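PDB 4WCJ: polysaccharide deacetylase from Ammonifex degensii, which probably removes N-acetyl groups from poly-beta-1,6-N-acetyl-D-glucosamine, as a zinc-binding member of carbohydrate esterase family 4. Local coordinates for residues V73-A78 against L92-F97; Y81-I86 against G238-V243. All blocks are in the same frame, centred on the assembly; numbering follows the deposited sequence.

Helix 75-82 shows how one short barrel helix can be fastened at both ends by different chemistry. In interaction 1 its start, 73-78, lies against a strand in the buried interior, and the joint combines a backbone bond that continues the parallel strand pairing, one bridging water and leucine packing. Interaction 2 holds the other end: 81-86 meets the start of strand 242-247 and the loop leading into it, in a partly buried place where a single helix-end carbonyl collects three backbone donors, two of them weakly, beside a small apolar centre. Both contacts reach the same curled parallel sheet, and they touch where Leu92 CD1 packs 3.5 Å from Tyr81 CE1. Neither lies at the zinc site.

Interaction 1: V73-A78 against L92-F97; sequences VTPQEA and LVLVTF
The backbone N of Val73 donates to Val93 O at 2.9 Å, in a nearly straight bond with 162° at the hydrogen. It prolongs the parallel pairing of strands 71-72 and 91-99, the two strands of a beta-alpha-beta unit in the beta-alpha barrel; Val93 also bonds to the backbone of Arg71. One step further along, the chains diverge and a water takes over. It gives a hydrogen to Val73 O at 3.1 Å and accepts one from Val95 N at 3.0 Å, so the ladder is completed through solvent before 73-78 turns away into helix 75-82.

Leu94 fills the angle between the departing helix and its own strand. With CG anti to the backbone N (chi1 176°), its two methyls face different parts of the segment: CD1 the entry to the helix, at Val73 O (3.3 Å) and the ring of Pro75, and CD2 the first turn, at Ala78 CB (4.0 Å). Nearer the backbone, Val73 CG1 approaches Leu94 CB, the two side chains crossing at about a right angle. Val39 of strand 36-42 touches Leu94, and Leu120 of strand 119-123 touches Pro75, so strands on both flanks of 91-99 reach the contact.

The turn from strand to helix is fixed by a capping box, in which the N-cap residue and the third residue after it exchange bonds. Thr74 OG1 accepts from Glu77 N at 3.0 Å; in return Thr74 N donates at 2.9 Å to Glu77 OE1, reaching it on the anti side, 23° out of the carboxylate plane.

Interaction 2: Y81-I86 against G238-V243; sequences YLAGRI and GDAPFV
Leu82 and Val243 meet at the apolar centre, their side chains crossing at about a right angle. Leu82 CD1 does the touching: it lies 3.6 Å from Val243 CG2, with CG1 slightly farther off, so one methyl faces both arms of the valine fork. The leucine's CG stands anti to its own carbonyl carbon (chi1 -71°), which sends the branch away from the polar end of the helix. Ala240 CB lies against the Leu82 carbonyl, 3.7 Å from Leu82 O, and near Leu82 CB and Ala83 CB, at 4.2 and 4.3 Å.

The polar edge is built on one acceptor, Leu82 O. Gly238 N approaches it at a short 2.6 Å from above the carbonyl plane, 36° out of it, and the amides of Asp239 and Ala240 add two weak bonds. A loop thus supplies donors to a carbonyl of the last helical turn, where Gly84, with positive phi, closes the helix in a Schellman motif. The Asp239 carboxylate turns to its own loop, in a salt bridge with Lys233.

Leu37 of strand 36-42 touches Leu82, and Leu226 of strand 226-229 touches Ala240 and Val243; strand 242-247 pairs in parallel with both strands, so helix 75-82 ends where 242-247 enters the sheet.

Interaction 1: V73-A78 against L92-F97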
loop_
_atom_site.group_PDB
_atom_site.type_symbol
_atom_site.label_atom_id
_atom_site.label_comp_id
_atom_site.label_asym_id
_atom_site.label_seq_id
_atom_site.Cartn_x
_atom_site.Cartn_y
_atom_site.Cartn_z
ATOM N N VAL A 73 7.356 6.884 -8.588
ATOM C CA VAL A 73 6.490 6.383 -9.643
ATOM C C VAL A 73 5.011 6.411 -9.198
ATOM O O VAL A 73 4.712 6.244 -8.013
ATOM C CB VAL A 73 6.953 4.943 -10.025
ATOM C CG1 VAL A 73 5.918 3.868 -9.651
ATOM C CG2 VAL A 73 7.396 4.858 -11.483
ATOM N N THR A 74 4.088 6.659 -10.130
ATOM C CA THR A 74 2.658 6.616 -9.809
ATOM C C THR A 74 2.179 5.169 -9.769
ATOM O O THR A 74 2.826 4.287 -10.337
ATOM C CB THR A 74 1.795 7.397 -10.839
ATOM O OG1 THR A 74 1.879 6.756 -12.116
ATOM C CG2 THR A 74 2.251 8.843 -10.957
ATOM N N PRO A 75 1.049 4.908 -9.093
ATOM C CA PRO A 75 0.521 3.543 -9.151
ATOM C C PRO A 75 0.286 3.052 -10.589
ATOM O O PRO A 75 0.582 1.893 -10.877
ATOM C CB PRO A 75 -0.792 3.649 -8.366
ATOM C CG PRO A 75 -0.529 4.732 -7.379
ATOM C CD PRO A 75 0.285 5.751 -8.155
ATOM N N GLN A 76 -0.227 3.912 -11.469
ATOM C CA GLN A 76 -0.403 3.543 -12.873
ATOM C C GLN A 76 0.925 3.198 -13.536
ATOM O O GLN A 76 1.019 2.221 -14.280
ATOM C CB GLN A 76 -1.086 4.669 -13.654
ATOM C CG GLN A 76 -2.498 4.338 -14.113
ATOM C CD GLN A 76 -2.555 3.065 -14.930
ATOM O OE1 GLN A 76 -1.731 2.845 -15.815
ATOM N NE2 GLN A 76 -3.521 2.204 -14.618
ATOM N N GLU A 77 1.946 4.008 -13.273
ATOM C CA GLU A 77 3.281 3.766 -13.818
ATOM C C GLU A 77 3.810 2.425 -13.333
ATOM O O GLU A 77 4.405 1.666 -14.103
ATOM C CB GLU A 77 4.246 4.895 -13.426
ATOM C CG GLU A 77 4.146 6.125 -14.322
ATOM C CD GLU A 77 4.988 7.299 -13.846
ATOM O OE1 GLU A 77 5.311 7.375 -12.647
ATOM O OE2 GLU A 77 5.322 8.167 -14.683
ATOM N N ALA A 78 3.565 2.136 -12.059
ATOM C CA ALA A 78 4.022 0.887 -11.461
ATOM C C ALA A 78 3.376 -0.308 -12.145
ATOM O O ALA A 78 4.042 -1.314 -12.414
ATOM C CB ALA A 78 3.722 0.868 -9.965
ATOM N N LEU A 92 13.356 2.557 -9.409
ATOM C CA LEU A 92 12.002 3.088 -9.191
ATOM C C LEU A 92 11.471 2.821 -7.780
ATOM O O LEU A 92 11.806 1.806 -7.171
ATOM C CB LEU A 92 11.037 2.488 -10.214
ATOM C CG LEU A 92 11.589 2.356 -11.635
ATOM C CD1 LEU A 92 10.596 1.644 -12.526
ATOM C CD2 LEU A 92 11.946 3.718 -12.210
ATOM N N VAL A 93 10.637 3.727 -7.268
ATOM C CA VAL A 93 10.001 3.540 -5.962
ATOM C C VAL A 93 8.544 4.000 -5.955
ATOM O O VAL A 93 8.224 5.078 -6.444
ATOM C CB VAL A 93 10.761 4.289 -4.838
ATOM C CG1 VAL A 93 9.933 4.345 -3.559
ATOM C CG2 VAL A 93 12.087 3.615 -4.558
ATOM N N LEU A 94 7.674 3.159 -5.401
ATOM C CA LEU A 94 6.286 3.513 -5.131
ATOM C C LEU A 94 6.051 3.621 -3.626
ATOM O O LEU A 94 6.383 2.701 -2.865
ATOM C CB LEU A 94 5.335 2.478 -5.733
ATOM C CG LEU A 94 3.843 2.669 -5.440
ATOM C CD1 LEU A 94 3.360 4.030 -5.924
ATOM C CD2 LEU A 94 3.025 1.568 -6.082
ATOM N N VAL A 95 5.486 4.744 -3.199
ATOM C CA VAL A 95 5.103 4.930 -1.804
ATOM C C VAL A 95 3.689 4.402 -1.575
ATOM O O VAL A 95 2.767 4.749 -2.317
ATOM C CB VAL A 95 5.172 6.420 -1.391
ATOM C CG1 VAL A 95 4.687 6.604 0.040
ATOM C CG2 VAL A 95 6.584 6.951 -1.561
ATOM N N THR A 96 3.523 3.536 -0.575
ATOM C CA THR A 96 2.191 3.064 -0.197
ATOM C C THR A 96 1.959 3.135 1.316
ATOM O O THR A 96 2.898 3.032 2.123
ATOM C CB THR A 96 1.923 1.601 -0.671
ATOM O OG1 THR A 96 2.568 0.663 0.206
ATOM C CG2 THR A 96 2.383 1.395 -2.108
ATOM N N PHE A 97 0.690 3.301 1.681
ATOM C CA PHE A 97 0.242 3.279 3.069
ATOM C C PHE A 97 -0.879 2.269 3.250
ATOM O O PHE A 97 -1.783 2.207 2.413
ATOM C CB PHE A 97 -0.263 4.655 3.508
ATOM C CG PHE A 97 0.824 5.637 3.801
ATOM C CD1 PHE A 97 1.503 6.262 2.776
ATOM C CD2 PHE A 97 1.166 5.931 5.110
ATOM C CE1 PHE A 97 2.502 7.172 3.047
ATOM C CE2 PHE A 97 2.168 6.840 5.387
ATOM C CZ PHE A 97 2.840 7.453 4.357
HETATM O O HOH W 1 5.533 7.049 -5.085
#

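Interaction 2: Y81-I86 against G238-V243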
loop_
_atom_site.group_PDB
_atom_site.type_symbol
_atom_site.label_atom_id
_atom_site.label_comp_id
_atom_site.label_asym_id
_atom_site.label_seq_id
_atom_site.Cartn_x
_atom_site.Cartn_y
_atom_site.Cartn_z
ATOM N N TYR A 81 4.730 -0.655 -15.566
ATOM C CA TYR A 81 6.118 -1.094 -15.474
ATOM C C TYR A 81 6.202 -2.588 -15.209
ATOM O O TYR A 81 6.860 -3.319 -15.943
ATOM C CB TYR A 81 6.860 -0.332 -14.375
ATOM C CG TYR A 81 8.276 -0.814 -14.135
ATOM C CD1 TYR A 81 9.282 -0.554 -15.049
ATOM C CD2 TYR A 81 8.604 -1.519 -12.984
ATOM C CE1 TYR A 81 10.580 -0.985 -14.830
ATOM C CE2 TYR A 81 9.904 -1.958 -12.756
ATOM C CZ TYR A 81 10.884 -1.687 -13.683
ATOM O OH TYR A 81 12.172 -2.105 -13.473
ATOM N N LEU A 82 5.517 -3.031 -14.159
ATOM C CA LEU A 82 5.542 -4.434 -13.753
ATOM C C LEU A 82 4.897 -5.341 -14.790
ATOM O O LEU A 82 5.245 -6.516 -14.905
ATOM C CB LEU A 82 4.847 -4.602 -12.408
ATOM C CG LEU A 82 5.647 -4.026 -11.242
ATOM C CD1 LEU A 82 4.980 -4.359 -9.922
ATOM C CD2 LEU A 82 7.071 -4.559 -11.263
ATOM N N ALA A 83 3.962 -4.782 -15.553
ATOM C CA ALA A 83 3.339 -5.526 -16.633
ATOM C C ALA A 83 4.214 -5.476 -17.881
ATOM O O ALA A 83 3.882 -6.085 -18.893
ATOM C CB ALA A 83 1.953 -4.982 -16.933
ATOM N N GLY A 84 5.319 -4.734 -17.804
ATOM C CA GLY A 84 6.253 -4.615 -18.913
ATOM C C GLY A 84 5.598 -4.005 -20.139
ATOM O O GLY A 84 6.099 -4.127 -21.259
ATOM N N ARG A 85 4.469 -3.342 -19.906
ATOM C CA ARG A 85 3.628 -2.772 -20.953
ATOM C C ARG A 85 4.101 -1.371 -21.324
ATOM O O ARG A 85 3.990 -0.942 -22.478
ATOM C CB ARG A 85 2.177 -2.769 -20.481
ATOM C CG ARG A 85 1.300 -1.713 -21.069
ATOM C CD ARG A 85 0.179 -1.420 -20.099
ATOM N NE ARG A 85 -0.512 -2.635 -19.680
ATOM C CZ ARG A 85 -0.918 -2.879 -18.437
ATOM N NH1 ARG A 85 -0.698 -1.992 -17.476
ATOM N NH2 ARG A 85 -1.543 -4.013 -18.155
ATOM N N ILE A 86 4.620 -0.651 -20.340
ATOM C CA ILE A 86 5.527 0.446 -20.633
ATOM C C ILE A 86 6.879 -0.095 -20.269
ATOM O O ILE A 86 6.972 -1.158 -19.657
ATOM C CB ILE A 86 5.244 1.733 -19.841
ATOM C CG1 ILE A 86 5.537 1.505 -18.352
ATOM C CG2 ILE A 86 3.833 2.237 -20.124
ATOM C CD1 ILE A 86 5.418 2.744 -17.496
ATOM N N GLY A 238 7.295 -7.917 -15.634
ATOM C CA GLY A 238 6.844 -9.290 -15.766
ATOM C C GLY A 238 6.492 -9.938 -14.440
ATOM O O GLY A 238 6.241 -11.142 -14.377
ATOM N N ASP A 239 6.477 -9.145 -13.375
ATOM C CA ASP A 239 6.100 -9.662 -12.063
ATOM C C ASP A 239 4.603 -9.527 -11.814
ATOM O O ASP A 239 4.070 -10.150 -10.904
ATOM C CB ASP A 239 6.871 -8.944 -10.954
ATOM C CG ASP A 239 8.262 -9.513 -10.740
ATOM O OD1 ASP A 239 8.580 -10.568 -11.332
ATOM O OD2 ASP A 239 9.033 -8.908 -9.967
ATOM N N ALA A 240 3.930 -8.701 -12.613
ATOM C CA ALA A 240 2.495 -8.497 -12.446
ATOM C C ALA A 240 1.756 -9.831 -12.536
ATOM O O ALA A 240 2.127 -10.685 -13.332
ATOM C CB ALA A 240 1.965 -7.510 -13.499
ATOM N N PRO A 241 0.691 -10.004 -11.738
ATOM C CA PRO A 241 0.061 -8.992 -10.883
ATOM C C PRO A 241 0.601 -8.879 -9.462
ATOM O O PRO A 241 0.027 -8.124 -8.691
ATOM C CB PRO A 241 -1.404 -9.447 -10.842
ATOM C CG PRO A 241 -1.371 -10.945 -11.130
ATOM C CD PRO A 241 -0.004 -11.301 -11.653
ATOM N N PHE A 242 1.663 -9.596 -9.105
ATOM C CA PHE A 242 2.078 -9.637 -7.707
ATOM C C PHE A 242 3.240 -8.704 -7.381
ATOM O O PHE A 242 4.275 -8.726 -8.056
ATOM C CB PHE A 242 2.422 -11.075 -7.327
ATOM C CG PHE A 242 1.272 -11.998 -7.496
ATOM C CD1 PHE A 242 0.217 -11.958 -6.602
ATOM C CD2 PHE A 242 1.212 -12.866 -8.573
ATOM C CE1 PHE A 242 -0.870 -12.788 -6.762
ATOM C CE2 PHE A 242 0.127 -13.705 -8.739
ATOM C CZ PHE A 242 -0.919 -13.661 -7.828
ATOM N N VAL A 243 3.051 -7.885 -6.348
ATOM C CA VAL A 243 4.020 -6.851 -5.987
ATOM C C VAL A 243 4.562 -6.998 -4.563
ATOM O O VAL A 243 3.819 -6.861 -3.591
ATOM C CB VAL A 243 3.411 -5.438 -6.108
ATOM C CG1 VAL A 243 4.509 -4.400 -6.082
ATOM C CG2 VAL A 243 2.596 -5.302 -7.391
#